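Local coordinates for transcriptional protein SWT1 (Saccharomyces cerevisiae, PDB 4PQZ) that takes part in transcription, probably as an activator, and has RNA endonuclease activity, the chain here being its C-terminal HEPN-like domain, at residues 55-59 and 70-74; 125-130 and 158-163. All coordinates share one frame; numbering follows the deposited sequence.

Contact 1 (55-59 and 70-74)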
loop_
_atom_site.group_PDB
_atom_site.type_symbol
_atom_site.label_atom_id
_atom_site.label_comp_id
_atom_site.label_asym_id
_atom_site.label_seq_id
_atom_site.Cartn_x
_atom_site.Cartn_y
_atom_site.Cartn_z
ATOM N N ASP A 55 4.281 -8.640 2.784
ATOM C CA ASP A 55 4.411 -9.980 3.381
ATOM C C ASP A 55 4.580 -11.073 2.334
ATOM O O ASP A 55 5.487 -11.891 2.413
ATOM C CB ASP A 55 3.182 -10.304 4.255
ATOM C CG ASP A 55 3.322 -11.641 5.028
ATOM O OD1 ASP A 55 3.905 -11.657 6.133
ATOM O OD2 ASP A 55 2.830 -12.676 4.539
ATOM N N HIS A 56 3.697 -11.067 1.344
ATOM C CA HIS A 56 3.620 -12.130 0.345
ATOM C C HIS A 56 4.851 -12.160 -0.562
ATOM O O HIS A 56 5.372 -13.222 -0.918
ATOM C CB HIS A 56 2.333 -11.970 -0.498
ATOM C CG HIS A 56 1.864 -13.245 -1.115
ATOM N ND1 HIS A 56 2.119 -13.581 -2.432
ATOM C CD2 HIS A 56 1.161 -14.279 -0.597
ATOM C CE1 HIS A 56 1.591 -14.758 -2.695
ATOM N NE2 HIS A 56 1.000 -15.208 -1.596
ATOM N N THR A 57 5.296 -10.975 -0.941
ATOM C CA THR A 57 6.446 -10.828 -1.814
ATOM C C THR A 57 7.752 -11.225 -1.074
ATOM O O THR A 57 8.600 -11.928 -1.629
ATOM C CB THR A 57 6.479 -9.391 -2.388
ATOM O OG1 THR A 57 5.613 -9.297 -3.532
ATOM C CG2 THR A 57 7.912 -8.941 -2.761
ATOM N N LEU A 58 7.881 -10.814 0.185
ATOM C CA LEU A 58 9.072 -11.122 0.977
ATOM C C LEU A 58 9.187 -12.611 1.297
ATOM O O LEU A 58 10.260 -13.205 1.162
ATOM C CB LEU A 58 9.097 -10.305 2.267
ATOM C CG LEU A 58 9.868 -8.974 2.253
ATOM C CD1 LEU A 58 11.064 -9.066 1.383
ATOM C CD2 LEU A 58 9.079 -7.947 1.670
ATOM N N ARG A 59 8.074 -13.202 1.719
ATOM C CA ARG A 59 8.007 -14.626 1.995
ATOM C C ARG A 59 8.295 -15.472 0.751
ATOM O O ARG A 59 8.883 -16.547 0.846
ATOM C CB ARG A 59 6.647 -14.984 2.585
ATOM C CG ARG A 59 6.465 -14.543 4.031
ATOM C CD ARG A 59 5.134 -15.064 4.559
ATOM N NE ARG A 59 4.868 -14.677 5.942
ATOM C CZ ARG A 59 5.269 -15.372 7.005
ATOM N NH1 ARG A 59 5.976 -16.490 6.845
ATOM N NH2 ARG A 59 4.976 -14.944 8.229
ATOM N N ASP A 70 15.775 -10.036 8.416
ATOM C CA ASP A 70 15.111 -9.029 9.266
ATOM C C ASP A 70 13.686 -8.620 8.848
ATOM O O ASP A 70 13.255 -7.485 9.083
ATOM C CB ASP A 70 15.989 -7.779 9.439
ATOM C CG ASP A 70 17.362 -8.106 9.986
ATOM O OD1 ASP A 70 17.435 -8.709 11.087
ATOM O OD2 ASP A 70 18.359 -7.769 9.307
ATOM N N TYR A 71 12.947 -9.538 8.240
ATOM C CA TYR A 71 11.524 -9.301 8.086
ATOM C C TYR A 71 10.735 -10.100 9.116
ATOM O O TYR A 71 10.593 -11.321 8.990
ATOM C CB TYR A 71 11.030 -9.615 6.668
ATOM C CG TYR A 71 9.522 -9.689 6.602
ATOM C CD1 TYR A 71 8.741 -8.584 6.932
ATOM C CD2 TYR A 71 8.881 -10.862 6.241
ATOM C CE1 TYR A 71 7.370 -8.643 6.899
ATOM C CE2 TYR A 71 7.501 -10.935 6.198
ATOM C CZ TYR A 71 6.751 -9.821 6.527
ATOM O OH TYR A 71 5.379 -9.889 6.497
ATOM N N ASN A 72 10.239 -9.415 10.145
ATOM C CA ASN A 72 9.238 -10.006 11.031
ATOM C C ASN A 72 7.860 -9.383 10.786
ATOM O O ASN A 72 7.703 -8.164 10.926
ATOM C CB ASN A 72 9.635 -9.861 12.506
ATOM C CG ASN A 72 8.984 -10.928 13.393
ATOM O OD1 ASN A 72 7.793 -10.860 13.705
ATOM N ND2 ASN A 72 9.774 -11.913 13.807
ATOM N N PRO A 73 6.876 -10.215 10.408
ATOM C CA PRO A 73 5.496 -9.815 10.093
ATOM C C PRO A 73 4.878 -8.915 11.176
ATOM O O PRO A 73 4.109 -8.001 10.874
ATOM C CB PRO A 73 4.764 -11.151 10.023
ATOM C CG PRO A 73 5.811 -12.108 9.529
ATOM C CD PRO A 73 7.107 -11.650 10.167
ATOM N N ASP A 74 5.225 -9.194 12.429
ATOM C CA ASP A 74 5.032 -8.286 13.543
ATOM C C ASP A 74 6.446 -7.753 13.724
ATOM O O ASP A 74 7.246 -8.393 14.391
ATOM C CB ASP A 74 4.606 -9.068 14.799
ATOM C CG ASP A 74 3.570 -10.150 14.514
ATOM O OD1 ASP A 74 2.366 -9.882 14.678
ATOM O OD2 ASP A 74 3.949 -11.288 14.166
#
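Y71, in the loop after helix 35-62, lays its ring against the last turns of that helix and points its hydroxyl at D55, so that the loop is tied back to a long helix of the all-helical HEPN-like fold. Y71 OH donates to D55 OD1; the modelled separation of 2.3 Å is too short to take literally. The carboxylate oxygen lies at the ring edge in the ring plane, while the carboxylate itself is turned 66° from it. Along the same ring, L58 CB approaches Y71 CD2 obliquely at 4.0 Å, and R59 CG comes up to the edge at CE2. P73 flanks the polar group, its CG near both D55 OD1 (3.9 Å) and the R59 guanidinium.

R59, one helical turn on, helps to hold the acceptor: its chain, extended from CG to NE, reaches back to form a salt bridge with D55, NE to OD1 3.2 Å. If the Y71 bond is real, OD1 has two donors, which would help hold its negative charge. Behind this shell, Y85 meets the Y71 ring edge-to-face and F94 packs on L58. With CG anti to the backbone N (chi1 -174°), D55 turns its carboxylate toward Y71 OH and R59 NE, which meets OD1 on its syn side, 28° out of the carboxylate plane.

Contact 2 (125-130 and 158-163)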
loop_
_atom_site.group_PDB
_atom_site.type_symbol
_atom_site.label_atom_id
_atom_site.label_comp_id
_atom_site.label_asym_id
_atom_site.label_seq_id
_atom_site.Cartn_x
_atom_site.Cartn_y
_atom_site.Cartn_z
ATOM N N LEU A 125 -7.756 12.559 1.408
ATOM C CA LEU A 125 -8.296 11.214 1.210
ATOM C C LEU A 125 -8.185 10.759 -0.242
ATOM O O LEU A 125 -7.876 9.603 -0.510
ATOM C CB LEU A 125 -9.744 11.131 1.699
ATOM C CG LEU A 125 -10.428 9.759 1.620
ATOM C CD1 LEU A 125 -9.580 8.664 2.278
ATOM C CD2 LEU A 125 -11.831 9.803 2.231
ATOM N N ARG A 126 -8.422 11.676 -1.176
ATOM C CA ARG A 126 -8.258 11.366 -2.592
ATOM C C ARG A 126 -6.787 11.195 -2.926
ATOM O O ARG A 126 -6.410 10.281 -3.662
ATOM C CB ARG A 126 -8.882 12.457 -3.472
ATOM C CG ARG A 126 -10.366 12.627 -3.229
ATOM C CD ARG A 126 -11.021 13.458 -4.306
ATOM N NE ARG A 126 -12.404 13.037 -4.520
ATOM C CZ ARG A 126 -12.766 12.063 -5.357
ATOM N NH1 ARG A 126 -11.852 11.406 -6.063
ATOM N NH2 ARG A 126 -14.045 11.744 -5.491
ATOM N N THR A 127 -5.964 12.084 -2.383
ATOM C CA THR A 127 -4.512 12.013 -2.574
ATOM C C THR A 127 -3.954 10.695 -2.035
ATOM O O THR A 127 -3.137 10.048 -2.686
ATOM C CB THR A 127 -3.792 13.213 -1.909
ATOM O OG1 THR A 127 -4.140 14.414 -2.609
ATOM C CG2 THR A 127 -2.274 13.039 -1.952
ATOM N N PHE A 128 -4.436 10.301 -0.859
ATOM C CA PHE A 128 -4.039 9.061 -0.215
ATOM C C PHE A 128 -4.430 7.865 -1.070
ATOM O O PHE A 128 -3.576 7.065 -1.463
ATOM C CB PHE A 128 -4.683 8.950 1.181
ATOM C CG PHE A 128 -4.297 7.701 1.932
ATOM C CD1 PHE A 128 -3.111 7.649 2.653
ATOM C CD2 PHE A 128 -5.117 6.570 1.907
ATOM C CE1 PHE A 128 -2.742 6.485 3.347
ATOM C CE2 PHE A 128 -4.758 5.414 2.587
ATOM C CZ PHE A 128 -3.572 5.374 3.313
ATOM N N GLU A 129 -5.727 7.752 -1.346
ATOM C CA GLU A 129 -6.264 6.637 -2.112
ATOM C C GLU A 129 -5.672 6.544 -3.513
ATOM O O GLU A 129 -5.328 5.447 -3.947
ATOM C CB GLU A 129 -7.794 6.689 -2.167
ATOM C CG GLU A 129 -8.456 5.428 -2.728
ATOM C CD GLU A 129 -8.453 5.365 -4.260
ATOM O OE1 GLU A 129 -8.511 4.243 -4.809
ATOM O OE2 GLU A 129 -8.394 6.434 -4.913
ATOM N N GLN A 130 -5.552 7.669 -4.222
ATOM C CA GLN A 130 -4.967 7.635 -5.571
ATOM C C GLN A 130 -3.517 7.149 -5.592
ATOM O O GLN A 130 -3.112 6.439 -6.508
ATOM C CB GLN A 130 -5.072 8.985 -6.303
ATOM C CG GLN A 130 -6.515 9.358 -6.760
ATOM C CD GLN A 130 -7.051 8.500 -7.909
ATOM O OE1 GLN A 130 -6.803 8.792 -9.082
ATOM N NE2 GLN A 130 -7.818 7.454 -7.576
ATOM N N TRP A 158 -13.368 1.405 -2.669
ATOM C CA TRP A 158 -12.734 2.595 -2.111
ATOM C C TRP A 158 -13.173 3.850 -2.840
ATOM O O TRP A 158 -13.578 4.826 -2.205
ATOM C CB TRP A 158 -11.213 2.500 -2.173
ATOM C CG TRP A 158 -10.630 1.435 -1.300
ATOM C CD1 TRP A 158 -11.218 0.835 -0.216
ATOM C CD2 TRP A 158 -9.341 0.833 -1.445
ATOM N NE1 TRP A 158 -10.365 -0.104 0.320
ATOM C CE2 TRP A 158 -9.208 -0.124 -0.415
ATOM C CE3 TRP A 158 -8.285 1.008 -2.347
ATOM C CZ2 TRP A 158 -8.058 -0.900 -0.264
ATOM C CZ3 TRP A 158 -7.143 0.240 -2.193
ATOM C CH2 TRP A 158 -7.039 -0.703 -1.162
ATOM N N LYS A 159 -13.063 3.817 -4.170
ATOM C CA LYS A 159 -13.431 4.943 -5.038
ATOM C C LYS A 159 -14.893 5.364 -4.857
ATOM O O LYS A 159 -15.186 6.541 -4.635
ATOM C CB LYS A 159 -13.204 4.600 -6.513
ATOM C CG LYS A 159 -11.770 4.631 -6.967
ATOM C CD LYS A 159 -11.657 4.256 -8.425
ATOM C CE LYS A 159 -10.248 4.351 -8.927
ATOM N NZ LYS A 159 -10.070 3.570 -10.200
ATOM N N THR A 160 -15.802 4.397 -4.920
ATOM C CA THR A 160 -17.224 4.704 -4.870
ATOM C C THR A 160 -17.585 5.271 -3.502
ATOM O O THR A 160 -18.326 6.239 -3.423
ATOM C CB THR A 160 -18.099 3.487 -5.244
ATOM O OG1 THR A 160 -17.988 2.472 -4.240
ATOM C CG2 THR A 160 -17.663 2.921 -6.590
ATOM N N SER A 161 -17.025 4.706 -2.435
ATOM C CA SER A 161 -17.264 5.216 -1.085
ATOM C C SER A 161 -16.683 6.623 -0.906
ATOM O O SER A 161 -17.147 7.409 -0.078
ATOM C CB SER A 161 -16.696 4.257 -0.027
ATOM O OG SER A 161 -17.397 3.014 -0.016
ATOM N N ILE A 162 -15.659 6.932 -1.695
ATOM C CA ILE A 162 -15.091 8.272 -1.737
ATOM C C ILE A 162 -15.886 9.157 -2.707
ATOM O O ILE A 162 -16.282 10.268 -2.355
ATOM C CB ILE A 162 -13.594 8.236 -2.140
ATOM C CG1 ILE A 162 -12.735 7.694 -0.993
ATOM C CG2 ILE A 162 -13.100 9.617 -2.534
ATOM C CD1 ILE A 162 -11.233 7.609 -1.338
ATOM N N ASN A 163 -16.125 8.642 -3.917
ATOM C CA ASN A 163 -16.805 9.388 -4.983
ATOM C C ASN A 163 -18.296 9.560 -4.719
ATOM O O ASN A 163 -19.000 10.250 -5.464
ATOM C CB ASN A 163 -16.601 8.728 -6.344
ATOM C CG ASN A 163 -15.625 9.496 -7.219
ATOM O OD1 ASN A 163 -15.523 10.720 -7.114
ATOM N ND2 ASN A 163 -14.902 8.785 -8.083
#
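Segments 125-130 and 158-163 are helical and run almost antiparallel, 170° between their directions, with axes 11.1 Å apart at closest approach and R126 facing I162, E129 facing W158. I162 is the central apolar residue of the contact. Its CD1 methyl reaches L125 CG and E129 CB, each at 3.7 Å, wedged between side chains one turn apart on the other helix. Its second branch, CG2, sits over the centre of one face of the R126 guanidinium, 3.7 Å above the plane, and the two side chains run antiparallel past one another. The R126 chain is bent at chi3, just before the guanidinium that crosses this methyl.

At the edge of the same guanidinium, R126 NH2 donates to N163 OD1; the modelled 2.4 Å is doubtfully short, and the amide is turned 49° from the guanidinium. The pair lies at the rim of a helical hairpin, the last two helices of the HEPN-like domain, 122-139 and 145-163, packed side by side.

On the inner side E129, its chain bent at chi2, crosses W158 at a slant, CG to CB 4.1 Å, with OE1 near the indole edge. The indole NE1 bonds to Q45 of helix 35-62, which underlies this end of the hairpin; V46 also touches the W158 side chain.

K159 CG lies 3.9 Å from E129 OE1, but the lysine's extended chain carries NZ on to a salt bridge with E133. The other carboxylate oxygen of E129 is held by its neighbour: Q130 NE2 donates to the syn lone pair of E129 OE2, almost in the plane of its own amide and nearly straight at 166°.

Overall arrangement
Contact 1 closes before contact 2 opens along the chain, and the two lie on opposite sides of the chain's centre, their centres 27 Å apart and their nearest atoms about 14 Å. They share no segment, but helix 35-62 connects them: its C-terminal part carries residues 55-59 of contact 1, while residues nearer its start, among them Q45 and V46, touch the helices of contact 2. Contact 1 fixes the loop leading to helix 79-88 on this long helix, whereas contact 2 pairs helices 122-139 and 145-163, holding the final hairpin of the C-terminal HEPN-like domain together beside the other part of helix 35-62.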